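Local structure of YcaO (Methanopyrus kandleri, 6CIB) at residues V165-S170 against V216-A221; W171-Y176 against L208-V213. The protein binds ADP and magnesium and, as a YcaO-family enzyme, probably uses ATP to activate peptide backbone amides for thioamidation. All coordinates share one frame; numbering follows the deposited sequence.

Both contacts press helix 154-177 against the same three-stranded antiparallel sheet. Contact 1 lies deeper in the chain, on the middle strand 217-224, and all its touching residues are buried; contact 2 uses the next part of the helix, which meets the end of edge strand 203-209 and the turn that follows it, and is only partly buried. Their chemistry changes accordingly: contact 1 is made of valines, a serine and the aliphatic part of Glu167, whereas contact 2 brings in a proline and an arginine. Two polar links join the contacts: a probable hydrogen bond of 2.7 Å from Ser211 OG to Val216 O, and a 2.8 Å salt bridge between Asp169 OD1 and Arg212 NH1.

Contact 1 of 2, residues V165-S170 against V216-A221; sequences VVERDS and VYVVGA
Ser170 OG is hydrogen-bonded to the backbone carbonyl of Pro210, in the turn before the strand, and at the same time rests on Val218, 3.3 Å from its CG2. The bond satisfies a buried polar atom in otherwise apolar surroundings. The arrangement is an α/β layer packing within the YcaO domain: helix 154-177 lies across one face of the antiparallel sheet formed by strands 203-209, 217-224 and 233-238, and helix 241-260 takes the opposite face, where it meets Val219 and Ala221. The axes of the two short segments, 165-170 and 217-221, approach to 8.5 Å at a crossing angle of -61°.

Val218 carries most of the interface from the strand side, standing against Val166 and Glu167 and, one turn on, Ser170. Its CG1, anti to the backbone N (chi1 -176°), comes 4.0 Å from Glu167 CA and thus sits on the helix backbone itself. Val218 CG1 also lies 3.8 Å from Ser170 CB. Further toward the start of the strand, Val166 and Val216 reach for each other tip to tip, their CG1 methyls 3.8 Å apart. Val166 CG1 also stands 4.1 Å from Val218 CG2, so that it bridges Val216 and Val218.

Glu167 flanks Val218 with its aliphatic part, which also packs on Phe235 and Ala237 of the third strand. The Glu167 side chain lies about 6 Å from the bound ADP, and Glu164, a turn earlier, is a known magnesium-binding residue, though it binds no magnesium in this model; the packed helix thus also borders the nucleotide site. At the end of the Glu167 side chain, OE2 receives a weak, bent hydrogen bond, part of a salt bridge, from Arg168 NE at 3.4 Å.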
ATOM      1  N   VAL A 165      -0.915   4.601   3.055  1.00 26.84           N
ATOM      2  CA  VAL A 165      -1.101   6.049   2.846  1.00 27.59           C
ATOM      3  C   VAL A 165       0.177   6.840   3.202  1.00 27.20           C
ATOM      4  O   VAL A 165       0.577   7.743   2.458  1.00 27.72           O
ATOM      5  CB  VAL A 165      -2.358   6.604   3.586  1.00 29.14           C
ATOM      6  CG1 VAL A 165      -2.431   8.128   3.481  1.00 27.91           C
ATOM      7  CG2 VAL A 165      -3.646   6.007   3.015  1.00 28.36           C
ATOM      8  N   VAL A 166       0.822   6.485   4.316  1.00 26.50           N
ATOM      9  CA  VAL A 166       2.097   7.107   4.724  1.00 27.24           C
ATOM     10  C   VAL A 166       3.181   6.821   3.681  1.00 27.87           C
ATOM     11  O   VAL A 166       3.922   7.723   3.284  1.00 26.37           O
ATOM     12  CB  VAL A 166       2.537   6.649   6.136  1.00 28.32           C
ATOM     13  CG1 VAL A 166       3.905   7.217   6.514  1.00 29.63           C
ATOM     14  CG2 VAL A 166       1.497   7.073   7.162  1.00 26.83           C
ATOM     15  N   GLU A 167       3.234   5.571   3.226  1.00 27.00           N
ATOM     16  CA  GLU A 167       4.180   5.120   2.210  1.00 28.22           C
ATOM     17  C   GLU A 167       4.094   5.959   0.927  1.00 28.29           C
ATOM     18  O   GLU A 167       5.116   6.453   0.427  1.00 28.25           O
ATOM     19  CB  GLU A 167       3.925   3.637   1.929  1.00 28.93           C
ATOM     20  CG  GLU A 167       4.734   3.031   0.805  1.00 32.24           C
ATOM     21  CD  GLU A 167       4.155   1.708   0.344  1.00 33.92           C
ATOM     22  OE1 GLU A 167       4.162   0.741   1.136  1.00 35.98           O
ATOM     23  OE2 GLU A 167       3.701   1.634  -0.812  1.00 33.92           O
ATOM     24  N   ARG A 168       2.879   6.135   0.418  1.00 28.49           N
ATOM     25  CA  ARG A 168       2.673   6.910  -0.810  1.00 30.61           C
ATOM     26  C   ARG A 168       2.844   8.414  -0.593  1.00 29.73           C
ATOM     27  O   ARG A 168       3.209   9.127  -1.522  1.00 29.27           O
ATOM     28  CB  ARG A 168       1.319   6.590  -1.454  1.00 32.00           C
ATOM     29  CG  ARG A 168       1.054   5.101  -1.602  1.00 35.63           C
ATOM     30  CD  ARG A 168       1.473   4.541  -2.937  1.00 39.08           C
ATOM     31  NE  ARG A 168       1.523   3.077  -2.926  1.00 39.46           N
ATOM     32  CZ  ARG A 168       0.472   2.260  -3.018  1.00 42.06           C
ATOM     33  NH1 ARG A 168      -0.777   2.730  -3.093  1.00 40.87           N
ATOM     34  NH2 ARG A 168       0.674   0.948  -3.004  1.00 43.31           N
ATOM     35  N   ASP A 169       2.590   8.883   0.632  1.00 30.22           N
ATOM     36  CA  ASP A 169       2.880  10.278   1.008  1.00 30.01           C
ATOM     37  C   ASP A 169       4.381  10.568   0.904  1.00 30.71           C
ATOM     38  O   ASP A 169       4.770  11.577   0.294  1.00 30.95           O
ATOM     39  CB  ASP A 169       2.337  10.617   2.408  1.00 29.58           C
ATOM     40  CG  ASP A 169       2.588  12.076   2.799  1.00 30.83           C
ATOM     41  OD1 ASP A 169       1.840  12.976   2.358  1.00 30.92           O
ATOM     42  OD2 ASP A 169       3.545  12.317   3.558  1.00 31.10           O
ATOM     43  N   SER A 170       5.203   9.683   1.483  1.00 29.92           N
ATOM     44  CA  SER A 170       6.669   9.764   1.389  1.00 31.12           C
ATOM     45  C   SER A 170       7.166   9.718  -0.053  1.00 31.01           C
ATOM     46  O   SER A 170       7.961  10.563  -0.459  1.00 31.09           O
ATOM     47  CB  SER A 170       7.339   8.643   2.185  1.00 31.74           C
ATOM     48  OG  SER A 170       7.284   8.885   3.574  1.00 34.73           O
ATOM     49  N   VAL A 216       7.126   6.072  12.063  1.00 31.90           N
ATOM     50  CA  VAL A 216       6.893   5.264  10.856  1.00 30.59           C
ATOM     51  C   VAL A 216       8.040   5.481   9.867  1.00 30.70           C
ATOM     52  O   VAL A 216       8.352   6.620   9.509  1.00 31.96           O
ATOM     53  CB  VAL A 216       5.536   5.577  10.166  1.00 29.11           C
ATOM     54  CG1 VAL A 216       5.320   4.677   8.945  1.00 28.60           C
ATOM     55  CG2 VAL A 216       4.382   5.408  11.136  1.00 28.70           C
ATOM     56  N   TYR A 217       8.659   4.383   9.445  1.00 30.97           N
ATOM     57  CA  TYR A 217       9.751   4.414   8.464  1.00 31.11           C
ATOM     58  C   TYR A 217       9.249   3.992   7.098  1.00 29.67           C
ATOM     59  O   TYR A 217       8.438   3.076   7.001  1.00 29.43           O
ATOM     60  CB  TYR A 217      10.906   3.510   8.920  1.00 32.85           C
ATOM     61  CG  TYR A 217      11.509   3.971  10.226  1.00 34.25           C
ATOM     62  CD1 TYR A 217      12.437   5.024  10.255  1.00 34.45           C
ATOM     63  CD2 TYR A 217      11.135   3.379  11.438  1.00 34.56           C
ATOM     64  CE1 TYR A 217      12.984   5.467  11.451  1.00 35.87           C
ATOM     65  CE2 TYR A 217      11.678   3.815  12.644  1.00 35.05           C
ATOM     66  CZ  TYR A 217      12.598   4.855  12.643  1.00 36.55           C
ATOM     67  OH  TYR A 217      13.141   5.292  13.827  1.00 39.30           O
ATOM     68  N   VAL A 218       9.716   4.677   6.055  1.00 28.32           N
ATOM     69  CA  VAL A 218       9.374   4.312   4.680  1.00 26.65           C
ATOM     70  C   VAL A 218      10.657   3.987   3.908  1.00 26.98           C
ATOM     71  O   VAL A 218      11.607   4.784   3.905  1.00 26.21           O
ATOM     72  CB  VAL A 218       8.535   5.402   3.961  1.00 25.70           C
ATOM     73  CG1 VAL A 218       8.127   4.945   2.563  1.00 23.95           C
ATOM     74  CG2 VAL A 218       7.285   5.760   4.768  1.00 25.10           C
ATOM     75  N   VAL A 219      10.675   2.805   3.285  1.00 26.73           N
ATOM     76  CA  VAL A 219      11.829   2.305   2.528  1.00 27.13           C
ATOM     77  C   VAL A 219      11.440   2.122   1.062  1.00 28.09           C
ATOM     78  O   VAL A 219      10.359   1.627   0.755  1.00 27.95           O
ATOM     79  CB  VAL A 219      12.391   0.984   3.135  1.00 27.00           C
ATOM     80  CG1 VAL A 219      13.474   0.349   2.264  1.00 26.59           C
ATOM     81  CG2 VAL A 219      12.950   1.225   4.527  1.00 26.33           C
ATOM     82  N   GLY A 220      12.330   2.545   0.170  1.00 28.41           N
ATOM     83  CA  GLY A 220      12.203   2.290  -1.256  1.00 29.38           C
ATOM     84  C   GLY A 220      13.311   1.377  -1.734  1.00 30.61           C
ATOM     85  O   GLY A 220      14.439   1.443  -1.239  1.00 29.76           O
ATOM     86  N   ALA A 221      12.970   0.504  -2.679  1.00 31.04           N
ATOM     87  CA  ALA A 221      13.936  -0.339  -3.374  1.00 31.71           C
ATOM     88  C   ALA A 221      13.827  -0.075  -4.866  1.00 34.38           C
ATOM     89  O   ALA A 221      12.723  -0.045  -5.413  1.00 34.76           O
ATOM     90  CB  ALA A 221      13.700  -1.812  -3.075  1.00 31.56           C
TER

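Contact 2 of 2, residues W171-Y176 against L208-V213; sequences WSIVEY and LLPSRV
Ile173 lays its terminal methyl over one face of the Arg212 guanidinium, with CD1 3.2 Å from NH1 and displaced toward the rim of the group. The approach is tight, and the isoleucine has a chi1 of -101°, turned well off a staggered position. Next to it, Val174 CG2 wedges against the proline ring, 3.7 Å from Pro210 CD, with the two side chains crossing at about a right angle. Val174 CG2 is also 3.9 Å from Leu209 CG. Leu209 in turn pushes CD2 onto the helix backbone, 3.5 Å from Trp171 N.

A second shell holds the Trp171 ring and the Arg212 guanidinium. Trp171 points away from the strand at its CB, which nevertheless touches Leu209 CD2; its ring stacks on Phe235. Trp171 NE1 donates to Glu175 OE2 over 3.0 Å, meeting the anti lone pair almost in the ring plane. Glu175 is held further by Trp292 and His291 of helix 290-293, and Trp292 also packs on Val174 and Leu209. Arg212 is fixed by its nitrogens: NH1 forms a salt bridge with Asp169, one turn before Ile173, and NH2 bonds to the carbonyl of Asn366. Charge is therefore met at the rim of the guanidinium while its flat, weakly hydrated face accepts the methyl, and the Asp169 carboxylate probably balances part of the charge of this partly exposed arginine.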
ATOM      1  N   TRP A 171       6.690   8.728  -0.812  1.00 30.79           N
ATOM      2  CA  TRP A 171       7.037   8.579  -2.221  1.00 30.73           C
ATOM      3  C   TRP A 171       6.620   9.816  -3.035  1.00 31.40           C
ATOM      4  O   TRP A 171       7.403  10.300  -3.856  1.00 30.58           O
ATOM      5  CB  TRP A 171       6.450   7.269  -2.773  1.00 30.86           C
ATOM      6  CG  TRP A 171       6.777   6.950  -4.201  1.00 31.24           C
ATOM      7  CD1 TRP A 171       7.806   7.451  -4.952  1.00 30.60           C
ATOM      8  CD2 TRP A 171       6.088   6.015  -5.045  1.00 32.27           C
ATOM      9  NE1 TRP A 171       7.783   6.915  -6.213  1.00 31.49           N
ATOM     10  CE2 TRP A 171       6.740   6.031  -6.306  1.00 32.28           C
ATOM     11  CE3 TRP A 171       4.973   5.178  -4.868  1.00 31.73           C
ATOM     12  CZ2 TRP A 171       6.318   5.237  -7.385  1.00 32.57           C
ATOM     13  CZ3 TRP A 171       4.548   4.390  -5.943  1.00 32.56           C
ATOM     14  CH2 TRP A 171       5.230   4.422  -7.184  1.00 32.89           C
ATOM     15  N   SER A 172       5.418  10.335  -2.771  1.00 31.48           N
ATOM     16  CA  SER A 172       4.916  11.550  -3.429  1.00 33.00           C
ATOM     17  C   SER A 172       5.773  12.790  -3.146  1.00 33.27           C
ATOM     18  O   SER A 172       6.009  13.591  -4.041  1.00 33.05           O
ATOM     19  CB  SER A 172       3.473  11.814  -3.033  1.00 31.88           C
ATOM     20  OG  SER A 172       2.625  10.804  -3.533  1.00 34.61           O
ATOM     21  N   ILE A 173       6.239  12.917  -1.907  1.00 33.10           N
ATOM     22  CA  ILE A 173       7.165  13.978  -1.497  1.00 35.81           C
ATOM     23  C   ILE A 173       8.504  13.910  -2.244  1.00 34.71           C
ATOM     24  O   ILE A 173       8.976  14.925  -2.756  1.00 34.63           O
ATOM     25  CB  ILE A 173       7.287  14.031   0.061  1.00 37.14           C
ATOM     26  CG1 ILE A 173       6.430  15.169   0.610  1.00 39.46           C
ATOM     27  CG2 ILE A 173       8.711  14.218   0.562  1.00 35.94           C
ATOM     28  CD1 ILE A 173       4.942  14.951   0.458  1.00 40.47           C
ATOM     29  N   VAL A 174       9.075  12.708  -2.323  1.00 33.76           N
ATOM     30  CA  VAL A 174      10.319  12.452  -3.052  1.00 33.27           C
ATOM     31  C   VAL A 174      10.195  12.814  -4.540  1.00 33.15           C
ATOM     32  O   VAL A 174      11.068  13.484  -5.075  1.00 33.75           O
ATOM     33  CB  VAL A 174      10.816  10.993  -2.822  1.00 32.69           C
ATOM     34  CG1 VAL A 174      11.968  10.618  -3.756  1.00 31.22           C
ATOM     35  CG2 VAL A 174      11.252  10.809  -1.372  1.00 31.12           C
ATOM     36  N   GLU A 175       9.105  12.402  -5.187  1.00 33.54           N
ATOM     37  CA  GLU A 175       8.876  12.706  -6.608  1.00 35.14           C
ATOM     38  C   GLU A 175       8.528  14.180  -6.887  1.00 35.82           C
ATOM     39  O   GLU A 175       8.996  14.745  -7.875  1.00 34.31           O
ATOM     40  CB  GLU A 175       7.801  11.790  -7.223  1.00 35.18           C
ATOM     41  CG  GLU A 175       8.072  10.286  -7.151  1.00 36.67           C
ATOM     42  CD  GLU A 175       9.258   9.793  -7.972  1.00 37.59           C
ATOM     43  OE1 GLU A 175       9.829  10.549  -8.781  1.00 39.03           O
ATOM     44  OE2 GLU A 175       9.626   8.612  -7.803  1.00 39.34           O
ATOM     45  N   TYR A 176       7.709  14.787  -6.028  1.00 37.44           N
ATOM     46  CA  TYR A 176       7.299  16.191  -6.194  1.00 40.81           C
ATOM     47  C   TYR A 176       8.494  17.153  -6.139  1.00 42.39           C
ATOM     48  O   TYR A 176       8.626  18.016  -7.003  1.00 43.34           O
ATOM     49  CB  TYR A 176       6.255  16.578  -5.141  1.00 42.33           C
ATOM     50  CG  TYR A 176       5.565  17.906  -5.377  1.00 44.26           C
ATOM     51  CD1 TYR A 176       4.449  17.997  -6.219  1.00 45.44           C
ATOM     52  CD2 TYR A 176       6.010  19.069  -4.740  1.00 45.56           C
ATOM     53  CE1 TYR A 176       3.806  19.213  -6.430  1.00 46.83           C
ATOM     54  CE2 TYR A 176       5.374  20.293  -4.944  1.00 47.41           C
ATOM     55  CZ  TYR A 176       4.274  20.357  -5.788  1.00 46.81           C
ATOM     56  OH  TYR A 176       3.642  21.561  -5.991  1.00 49.04           O
ATOM     57  N   LEU A 208      16.160   5.001   2.382  1.00 31.79           N
ATOM     58  CA  LEU A 208      15.266   5.464   3.436  1.00 32.20           C
ATOM     59  C   LEU A 208      14.621   6.783   3.001  1.00 33.14           C
ATOM     60  O   LEU A 208      15.293   7.810   2.897  1.00 35.98           O
ATOM     61  CB  LEU A 208      15.991   5.604   4.783  1.00 32.04           C
ATOM     62  CG  LEU A 208      15.089   5.868   6.003  1.00 33.36           C
ATOM     63  CD1 LEU A 208      14.292   4.637   6.426  1.00 32.63           C
ATOM     64  CD2 LEU A 208      15.900   6.399   7.174  1.00 33.40           C
ATOM     65  N   LEU A 209      13.319   6.737   2.728  1.00 33.44           N
ATOM     66  CA  LEU A 209      12.563   7.919   2.306  1.00 33.49           C
ATOM     67  C   LEU A 209      12.314   8.831   3.495  1.00 34.53           C
ATOM     68  O   LEU A 209      12.219   8.343   4.629  1.00 34.08           O
ATOM     69  CB  LEU A 209      11.232   7.514   1.666  1.00 32.58           C
ATOM     70  CG  LEU A 209      11.228   7.174   0.170  1.00 33.66           C
ATOM     71  CD1 LEU A 209      11.838   5.820  -0.101  1.00 32.11           C
ATOM     72  CD2 LEU A 209       9.819   7.191  -0.381  1.00 32.69           C
ATOM     73  N   PRO A 210      12.228  10.160   3.255  1.00 35.26           N
ATOM     74  CA  PRO A 210      11.797  11.046   4.339  1.00 35.97           C
ATOM     75  C   PRO A 210      10.337  10.761   4.701  1.00 36.49           C
ATOM     76  O   PRO A 210       9.447  10.869   3.853  1.00 39.88           O
ATOM     77  CB  PRO A 210      11.954  12.445   3.730  1.00 35.08           C
ATOM     78  CG  PRO A 210      11.866  12.230   2.252  1.00 33.57           C
ATOM     79  CD  PRO A 210      12.575  10.922   2.041  1.00 34.89           C
ATOM     80  N   SER A 211      10.111  10.353   5.944  1.00 36.00           N
ATOM     81  CA  SER A 211       8.768  10.122   6.450  1.00 33.91           C
ATOM     82  C   SER A 211       8.254  11.370   7.157  1.00 33.93           C
ATOM     83  O   SER A 211       8.954  11.954   7.990  1.00 34.53           O
ATOM     84  CB  SER A 211       8.768   8.931   7.403  1.00 33.54           C
ATOM     85  OG  SER A 211       7.503   8.766   8.028  1.00 32.44           O
ATOM     86  N   ARG A 212       7.026  11.759   6.834  1.00 32.58           N
ATOM     87  CA  ARG A 212       6.368  12.887   7.495  1.00 32.16           C
ATOM     88  C   ARG A 212       5.602  12.465   8.749  1.00 30.84           C
ATOM     89  O   ARG A 212       4.966  13.295   9.387  1.00 30.52           O
ATOM     90  CB  ARG A 212       5.434  13.612   6.525  1.00 32.07           C
ATOM     91  CG  ARG A 212       6.145  14.318   5.385  1.00 34.21           C
ATOM     92  CD  ARG A 212       5.165  14.514   4.247  1.00 35.65           C
ATOM     93  NE  ARG A 212       4.764  15.897   4.109  1.00 39.22           N
ATOM     94  CZ  ARG A 212       3.712  16.340   3.425  1.00 38.50           C
ATOM     95  NH1 ARG A 212       2.864  15.514   2.809  1.00 35.18           N
ATOM     96  NH2 ARG A 212       3.504  17.644   3.380  1.00 39.11           N
ATOM     97  N   VAL A 213       5.673  11.177   9.099  1.00 30.16           N
ATOM     98  CA  VAL A 213       4.965  10.635  10.262  1.00 30.28           C
ATOM     99  C   VAL A 213       5.982  10.026  11.237  1.00 32.61           C
ATOM    100  O   VAL A 213       6.707   9.088  10.894  1.00 30.54           O
ATOM    101  CB  VAL A 213       3.909   9.573   9.851  1.00 29.27           C
ATOM    102  CG1 VAL A 213       3.144   9.054  11.069  1.00 27.91           C
ATOM    103  CG2 VAL A 213       2.940  10.132   8.806  1.00 27.81           C
TER